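Protein translation elongation factor 1A (Methanosarcina mazei, PDB 3WND) binds cysteinyl-tRNA(Cys) in its GTP-bound form, resembles SelB, EF-Tu and aIF2 gamma, and probably acts as a factor in translation elongation. Local coordinates at residues H68-P71 with S76-T79; L344-S347 with R351-L354; K72-L77 with H303-L308. All blocks are in the same frame, centred on the assembly; numbering follows the deposited sequence.

Interaction 1 of 3, residues H68-P71 with S76-T79; sequences HSYP and SLIT
Tyr70 and Leu77 supply the apolar part of this contact, their side chains running next to each other in the same direction. With CG anti to the backbone N in both (chi1 174° for Tyr70), the two extend alongside each other: Leu77 CB lies 3.8 Å from Tyr70 CD1, and farther out its CD2 methyl makes a CH-pi contact over one ring face, 4.2 Å from the ring centroid of Tyr70 and displaced toward the rim. The opposite face is covered by Pro71, whose CB stands over the ring centre after a cis peptide bond. A flat ring suits this slot between proline and leucine, while its OH reaches Glu102 by a hydrogen bond. The loop of 68-71 leads from strand 61-66 into helix 74-83, the position that corresponds, by topology, to switch II of translational GTPases; His68 and Tyr70 lie beside Thr35 and Arg34, which bind GDP in another structure of this protein. The polar part is built from two serines, small enough to let loop and helix approach: Ser69 CB and Ser76 CB are 3.7 Å apart, and Ser76 OG is 3.2 Å from Ser69 N. Both hydroxyls hydrogen-bond to the carbonyl of Asp49, which satisfies these buried groups.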
loop_
_atom_site.group_PDB
_atom_site.type_symbol
_atom_site.label_atom_id
_atom_site.label_comp_id
_atom_site.label_asym_id
_atom_site.label_seq_id
_atom_site.Cartn_x
_atom_site.Cartn_y
_atom_site.Cartn_z
ATOM N N HIS A 68 2.135 -0.421 11.557
ATOM C CA HIS A 68 2.804 -0.402 12.867
ATOM C C HIS A 68 3.869 -1.412 13.073
ATOM O O HIS A 68 4.615 -1.278 14.046
ATOM C CB HIS A 68 1.764 -0.425 14.025
ATOM C CG HIS A 68 1.028 -1.743 14.128
ATOM N ND1 HIS A 68 -0.264 -1.949 13.634
ATOM C CD2 HIS A 68 1.495 -2.974 14.484
ATOM C CE1 HIS A 68 -0.604 -3.210 13.808
ATOM N NE2 HIS A 68 0.440 -3.859 14.352
ATOM N N SER A 69 3.942 -2.435 12.192
ATOM C CA SER A 69 4.967 -3.465 12.266
ATOM C C SER A 69 6.184 -3.178 11.407
ATOM O O SER A 69 7.063 -3.957 11.347
ATOM C CB SER A 69 4.442 -4.934 12.037
ATOM O OG SER A 69 3.333 -5.138 12.836
ATOM N N TYR A 70 6.217 -2.007 10.793
ATOM C CA TYR A 70 7.438 -1.500 10.128
ATOM C C TYR A 70 8.058 -0.545 11.161
ATOM O O TYR A 70 7.327 0.275 11.751
ATOM C CB TYR A 70 7.003 -0.783 8.824
ATOM C CG TYR A 70 8.177 -0.123 8.177
ATOM C CD1 TYR A 70 9.062 -0.876 7.343
ATOM C CD2 TYR A 70 8.529 1.184 8.550
ATOM C CE1 TYR A 70 10.210 -0.296 6.845
ATOM C CE2 TYR A 70 9.726 1.770 8.059
ATOM C CZ TYR A 70 10.518 1.052 7.190
ATOM O OH TYR A 70 11.669 1.576 6.707
ATOM N N PRO A 71 9.406 -0.561 11.321
ATOM C CA PRO A 71 10.368 -1.163 10.415
ATOM C C PRO A 71 10.742 -2.628 10.663
ATOM O O PRO A 71 11.574 -3.177 9.948
ATOM C CB PRO A 71 11.578 -0.251 10.585
ATOM C CG PRO A 71 11.539 0.182 11.949
ATOM C CD PRO A 71 10.085 0.425 12.199
ATOM N N SER A 76 4.490 -5.206 6.468
ATOM C CA SER A 76 3.550 -4.251 7.056
ATOM C C SER A 76 3.509 -2.993 6.182
ATOM O O SER A 76 2.416 -2.484 5.834
ATOM C CB SER A 76 3.999 -3.936 8.492
ATOM O OG SER A 76 3.141 -2.873 9.097
ATOM N N LEU A 77 4.688 -2.480 5.846
ATOM C CA LEU A 77 4.745 -1.270 5.025
ATOM C C LEU A 77 4.144 -1.477 3.628
ATOM O O LEU A 77 3.383 -0.660 3.126
ATOM C CB LEU A 77 6.214 -0.836 4.875
ATOM C CG LEU A 77 6.494 0.402 3.988
ATOM C CD1 LEU A 77 5.977 1.660 4.621
ATOM C CD2 LEU A 77 8.009 0.465 3.754
ATOM N N ILE A 78 4.557 -2.562 2.975
ATOM C CA ILE A 78 4.169 -2.746 1.577
ATOM C C ILE A 78 2.687 -3.053 1.501
ATOM O O ILE A 78 2.026 -2.641 0.576
ATOM C CB ILE A 78 5.058 -3.761 0.858
ATOM C CG1 ILE A 78 6.554 -3.327 0.920
ATOM C CG2 ILE A 78 4.471 -3.989 -0.570
ATOM C CD1 ILE A 78 6.770 -1.908 0.368
ATOM N N THR A 79 2.136 -3.805 2.466
ATOM C CA THR A 79 0.653 -4.001 2.488
ATOM C C THR A 79 -0.058 -2.669 2.644
ATOM O O THR A 79 -1.005 -2.420 1.891
ATOM C CB THR A 79 0.270 -4.970 3.642
ATOM O OG1 THR A 79 0.919 -6.244 3.469
ATOM C CG2 THR A 79 -1.254 -5.149 3.722
#

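Interaction 2 of 3, residues L344-S347 with R351-L354; sequences LAYS and RFLL
Tyr346 and Phe352 meet where the chain turns back between two strands that do not pair with each other: strand 343-346 joins strand 278-280, with a backbone hydrogen bond between Tyr346 and Ile278, whereas strand 352-355 runs between strands 301-306 and 363-369, with a backbone hydrogen bond between Phe352 and Gly367. The gap is bridged by two aromatic rings in a T-shaped (edge-to-face) stack. Phe352 presents its edge, and its CZ stands over the centre of the Tyr346 ring, 3.7 Å from Tyr346 CD1. The centroids of the two rings are 5.1 Å apart and their planes are inclined at 75°, so the C-H at Phe352 CZ is directed at the pi cloud of Tyr346. With chi1 at 56°, Tyr346 CG falls between its own backbone N and carbonyl carbon, and the ring turns its face to the incoming Phe352. This pair belongs to the C-terminal antiparallel beta domain, which probably corresponds to domain III of the SelB family. Phenylalanine suits its place because the rest of its ring is packed in hydrocarbon, against Leu304 and Val306 of strand 301-306 and Leu285 of strand 282-289. Tyrosine suits the other because its ring gives an apolar face to the interior while its buried hydroxyl is satisfied by a hydrogen bond with Thr280 OG1; the Tyr346 side chain also packs on Val306, at CB, and on Ser369.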
loop_
_atom_site.group_PDB
_atom_site.type_symbol
_atom_site.label_atom_id
_atom_site.label_comp_id
_atom_site.label_asym_id
_atom_site.label_seq_id
_atom_site.Cartn_x
_atom_site.Cartn_y
_atom_site.Cartn_z
ATOM N N LEU A 344 1.768 -17.662 -6.582
ATOM C CA LEU A 344 1.265 -16.288 -6.423
ATOM C C LEU A 344 0.414 -15.913 -7.609
ATOM O O LEU A 344 0.697 -16.307 -8.769
ATOM C CB LEU A 344 2.434 -15.313 -6.185
ATOM C CG LEU A 344 3.365 -15.540 -4.986
ATOM C CD1 LEU A 344 4.327 -14.354 -4.883
ATOM C CD2 LEU A 344 2.601 -15.660 -3.696
ATOM N N ALA A 345 -0.550 -15.005 -7.344
ATOM C CA ALA A 345 -1.471 -14.441 -8.378
ATOM C C ALA A 345 -1.144 -13.018 -8.728
ATOM O O ALA A 345 -0.861 -12.232 -7.833
ATOM C CB ALA A 345 -2.953 -14.427 -7.889
ATOM N N TYR A 346 -1.181 -12.729 -10.010
ATOM C CA TYR A 346 -0.903 -11.340 -10.420
ATOM C C TYR A 346 -1.347 -11.147 -11.872
ATOM O O TYR A 346 -1.615 -12.147 -12.607
ATOM C CB TYR A 346 0.644 -11.036 -10.285
ATOM C CG TYR A 346 1.527 -11.957 -11.036
ATOM C CD1 TYR A 346 1.995 -11.630 -12.323
ATOM C CD2 TYR A 346 1.871 -13.200 -10.484
ATOM C CE1 TYR A 346 2.822 -12.546 -13.072
ATOM C CE2 TYR A 346 2.643 -14.117 -11.196
ATOM C CZ TYR A 346 3.133 -13.780 -12.467
ATOM O OH TYR A 346 3.890 -14.687 -13.149
ATOM N N SER A 347 -1.478 -9.905 -12.261
ATOM C CA SER A 347 -1.672 -9.522 -13.657
ATOM C C SER A 347 -0.409 -8.689 -14.038
ATOM O O SER A 347 0.340 -8.221 -13.151
ATOM C CB SER A 347 -3.015 -8.720 -13.819
ATOM O OG SER A 347 -4.059 -9.692 -13.732
ATOM N N ARG A 351 3.011 -4.115 -10.131
ATOM C CA ARG A 351 4.437 -3.832 -9.925
ATOM C C ARG A 351 4.973 -4.835 -8.872
ATOM O O ARG A 351 4.364 -5.054 -7.802
ATOM C CB ARG A 351 4.697 -2.363 -9.498
ATOM C CG ARG A 351 6.154 -2.073 -9.343
ATOM C CD ARG A 351 6.383 -0.665 -8.785
ATOM N NE ARG A 351 5.778 0.286 -9.680
ATOM C CZ ARG A 351 6.371 1.242 -10.401
ATOM N NH1 ARG A 351 7.642 1.539 -10.280
ATOM N NH2 ARG A 351 5.623 1.957 -11.242
ATOM N N PHE A 352 6.104 -5.444 -9.195
ATOM C CA PHE A 352 6.796 -6.329 -8.221
ATOM C C PHE A 352 7.897 -5.456 -7.542
ATOM O O PHE A 352 8.562 -4.654 -8.163
ATOM C CB PHE A 352 7.546 -7.431 -8.962
ATOM C CG PHE A 352 6.649 -8.545 -9.490
ATOM C CD1 PHE A 352 6.650 -9.784 -8.874
ATOM C CD2 PHE A 352 5.857 -8.349 -10.645
ATOM C CE1 PHE A 352 5.885 -10.838 -9.393
ATOM C CE2 PHE A 352 5.027 -9.363 -11.105
ATOM C CZ PHE A 352 5.089 -10.648 -10.510
ATOM N N LEU A 353 8.085 -5.685 -6.257
ATOM C CA LEU A 353 9.223 -5.131 -5.533
ATOM C C LEU A 353 10.097 -6.297 -5.052
ATOM O O LEU A 353 9.593 -7.362 -4.692
ATOM C CB LEU A 353 8.792 -4.431 -4.288
ATOM C CG LEU A 353 8.148 -3.102 -4.441
ATOM C CD1 LEU A 353 7.941 -2.458 -3.009
ATOM C CD2 LEU A 353 8.863 -2.127 -5.391
ATOM N N LEU A 354 11.414 -6.116 -5.121
ATOM C CA LEU A 354 12.332 -7.134 -4.591
ATOM C C LEU A 354 13.148 -6.506 -3.472
ATOM O O LEU A 354 13.589 -5.354 -3.587
ATOM C CB LEU A 354 13.338 -7.488 -5.704
ATOM C CG LEU A 354 12.622 -8.120 -6.933
ATOM C CD1 LEU A 354 13.611 -8.378 -8.076
ATOM C CD2 LEU A 354 11.864 -9.408 -6.562
#

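Interaction 3 of 3, residues K72-L77 with H303-L308; sequences KTLKSL and HLFVGL. With CIT (citric acid), chain B.
Leu74 and Phe305 touch where the N-terminus of helix 74-83 in the nucleotide-binding domain leans on strand 301-306 of the C-terminal beta domain, so this contact is an interdomain seam. Leu74 CB is 3.6 Å from Phe305 CZ, and Phe305 CE1 comes within 3.9 Å of the backbone N of Lys75. The ring thus fits against the first turn of the helix, where the apolar side chains of Leu74 and Phe305 bury surface beside the helix's first N-H groups, which find acceptors in a citrate. This citrate, probably from the crystallisation liquor, lies beside the contact, as anions often do at a helix N-terminus. One carboxylate is gripped by two main-chain N-H groups. Leu74 N donates to citrate O2 at 2.9 Å. Lys75 N donates to citrate O1 at 2.7 Å. The partial positive charge of the helix end would probably strengthen both bonds. From the facing strand His303 NE2 donates to O6 of a second carboxylate at 3.2 Å, with a bent N-H...O angle of 135°, so the ligand spans both segments. Lys75 brushes the citrate with its methylene groups, CD lying 3.3 Å from O5, while its extended chain carries the end away from the strand.

Farther out, Phe305 is held by Ile78 of the same helix and by Ser310 and Ala355 of adjoining strands, and Leu74 packs on Ala355 and Arg362. Beyond Phe305 the chain turns at Gly307, whose positive phi suits glycine; its carbonyl accepts from Asn82 ND2. The helix start itself is fixed by Thr73, a residue well suited to the N-cap: with chi1 at 71° its OG1 turns back to the first turn and accepts from Ser76 N at 3.2 Å.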
loop_
_atom_site.group_PDB
_atom_site.type_symbol
_atom_site.label_atom_id
_atom_site.label_comp_id
_atom_site.label_asym_id
_atom_site.label_seq_id
_atom_site.Cartn_x
_atom_site.Cartn_y
_atom_site.Cartn_z
ATOM N N LYS A 72 10.143 -3.268 11.667
ATOM C CA LYS A 72 10.490 -4.696 11.904
ATOM C C LYS A 72 10.276 -5.544 10.659
ATOM O O LYS A 72 11.170 -6.322 10.292
ATOM C CB LYS A 72 9.651 -5.258 13.050
ATOM C CG LYS A 72 9.856 -6.760 13.327
ATOM C CD LYS A 72 8.818 -7.251 14.359
ATOM C CE LYS A 72 7.527 -7.848 13.745
ATOM N NZ LYS A 72 6.224 -7.412 14.352
ATOM N N THR A 73 9.114 -5.422 10.017
ATOM C CA THR A 73 8.856 -6.175 8.786
ATOM C C THR A 73 8.575 -5.175 7.617
ATOM O O THR A 73 7.967 -4.092 7.792
ATOM C CB THR A 73 7.624 -7.108 8.850
ATOM O OG1 THR A 73 6.395 -6.314 8.855
ATOM C CG2 THR A 73 7.680 -7.990 10.038
ATOM N N LEU A 74 8.947 -5.602 6.419
ATOM C CA LEU A 74 8.517 -4.915 5.197
ATOM C C LEU A 74 7.109 -5.148 4.811
ATOM O O LEU A 74 6.446 -4.267 4.257
ATOM C CB LEU A 74 9.424 -5.321 4.022
ATOM C CG LEU A 74 10.920 -4.980 4.243
ATOM C CD1 LEU A 74 11.745 -5.346 3.000
ATOM C CD2 LEU A 74 11.238 -3.563 4.713
ATOM N N LYS A 75 6.619 -6.371 5.007
ATOM C CA LYS A 75 5.228 -6.702 4.639
ATOM C C LYS A 75 4.230 -5.683 5.221
ATOM O O LYS A 75 3.242 -5.301 4.558
ATOM C CB LYS A 75 4.947 -8.163 5.114
ATOM C CG LYS A 75 3.471 -8.580 5.195
ATOM C CD LYS A 75 3.334 -10.006 5.729
ATOM C CE LYS A 75 1.843 -10.492 5.673
ATOM N NZ LYS A 75 1.628 -11.970 5.889
ATOM N N SER A 76 4.490 -5.206 6.468
ATOM C CA SER A 76 3.550 -4.251 7.056
ATOM C C SER A 76 3.509 -2.993 6.182
ATOM O O SER A 76 2.416 -2.484 5.834
ATOM C CB SER A 76 3.999 -3.936 8.492
ATOM O OG SER A 76 3.141 -2.873 9.097
ATOM N N LEU A 77 4.688 -2.480 5.846
ATOM C CA LEU A 77 4.745 -1.270 5.025
ATOM C C LEU A 77 4.144 -1.477 3.628
ATOM O O LEU A 77 3.383 -0.660 3.126
ATOM C CB LEU A 77 6.214 -0.836 4.875
ATOM C CG LEU A 77 6.494 0.402 3.988
ATOM C CD1 LEU A 77 5.977 1.660 4.621
ATOM C CD2 LEU A 77 8.009 0.465 3.754
ATOM N N HIS A 303 13.504 -11.211 -1.507
ATOM C CA HIS A 303 12.134 -11.342 -1.095
ATOM C C HIS A 303 11.313 -10.612 -2.098
ATOM O O HIS A 303 11.669 -9.497 -2.529
ATOM C CB HIS A 303 11.908 -10.728 0.290
ATOM C CG HIS A 303 10.966 -11.501 1.111
ATOM N ND1 HIS A 303 11.266 -12.746 1.654
ATOM C CD2 HIS A 303 9.671 -11.153 1.571
ATOM C CE1 HIS A 303 10.175 -13.189 2.308
ATOM N NE2 HIS A 303 9.230 -12.185 2.324
ATOM N N LEU A 304 10.226 -11.240 -2.558
ATOM C CA LEU A 304 9.418 -10.662 -3.620
ATOM C C LEU A 304 8.057 -10.212 -3.067
ATOM O O LEU A 304 7.381 -10.944 -2.297
ATOM C CB LEU A 304 9.205 -11.719 -4.736
ATOM C CG LEU A 304 8.311 -11.382 -5.944
ATOM C CD1 LEU A 304 8.747 -12.193 -7.152
ATOM C CD2 LEU A 304 6.826 -11.674 -5.611
ATOM N N PHE A 305 7.673 -9.009 -3.431
ATOM C CA PHE A 305 6.324 -8.496 -3.106
ATOM C C PHE A 305 5.581 -8.159 -4.391
ATOM O O PHE A 305 6.097 -7.499 -5.276
ATOM C CB PHE A 305 6.511 -7.139 -2.388
ATOM C CG PHE A 305 7.216 -7.256 -1.072
ATOM C CD1 PHE A 305 6.512 -7.366 0.105
ATOM C CD2 PHE A 305 8.610 -7.358 -1.047
ATOM C CE1 PHE A 305 7.215 -7.570 1.325
ATOM C CE2 PHE A 305 9.304 -7.510 0.167
ATOM C CZ PHE A 305 8.631 -7.635 1.326
ATOM N N VAL A 306 4.344 -8.671 -4.514
ATOM C CA VAL A 306 3.494 -8.304 -5.631
ATOM C C VAL A 306 2.100 -8.289 -5.063
ATOM O O VAL A 306 1.695 -9.197 -4.341
ATOM C CB VAL A 306 3.667 -9.207 -6.880
ATOM C CG1 VAL A 306 3.208 -10.631 -6.580
ATOM C CG2 VAL A 306 2.929 -8.616 -8.113
ATOM N N GLY A 307 1.342 -7.219 -5.367
ATOM C CA GLY A 307 0.043 -7.064 -4.719
ATOM C C GLY A 307 0.231 -7.077 -3.191
ATOM O O GLY A 307 1.095 -6.336 -2.656
ATOM N N LEU A 308 -0.551 -7.937 -2.496
ATOM C CA LEU A 308 -0.418 -8.035 -1.042
ATOM C C LEU A 308 0.251 -9.363 -0.662
ATOM O O LEU A 308 0.061 -9.885 0.460
ATOM C CB LEU A 308 -1.795 -7.868 -0.371
ATOM C CG LEU A 308 -2.579 -6.638 -0.842
ATOM C CD1 LEU A 308 -3.836 -6.609 -0.001
ATOM C CD2 LEU A 308 -1.809 -5.307 -0.663
HETATM C C1 CIT B . 9.107 -9.106 5.775
HETATM O O1 CIT B . 8.084 -8.685 5.210
HETATM O O2 CIT B . 9.904 -8.341 6.326
HETATM C C2 CIT B . 9.413 -10.585 5.647
HETATM C C3 CIT B . 8.568 -11.585 6.456
HETATM O O7 CIT B . 7.918 -11.150 7.673
HETATM C C4 CIT B . 8.563 -13.044 5.900
HETATM C C5 CIT B . 9.745 -13.541 6.645
HETATM O O3 CIT B . 9.843 -13.218 7.867
HETATM O O4 CIT B . 10.583 -14.220 6.020
HETATM C C6 CIT B . 7.250 -11.362 5.761
HETATM O O5 CIT B . 6.143 -11.687 6.357
HETATM O O6 CIT B . 7.366 -10.980 4.575
#

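Overall arrangement
Interactions 1 and 3 lie about 7 Å apart between centres and share Ser76 and Leu77: one side of the first turns of helix 74-83 faces the loop next to Arg34 and Thr35, and another faces the C-terminal domain. Ile78 connects all three, its CB being 4.0 Å from Phe305 CD1 and its CD1 3.6 Å from Leu353 CD1. Interactions 2 and 3, with centres about 11 Å apart, meet where strands 352-355 and 301-306 are neighbours in one sheet, Phe305 N and Leu353 O forming a probable hydrogen bond of 2.8 Å. Interaction 2 is away from the GDP-binding residues. The citrate marks interaction 3; Leu74, which gives it one N-H bond, has its side chain about 11 Å from that of Arg34.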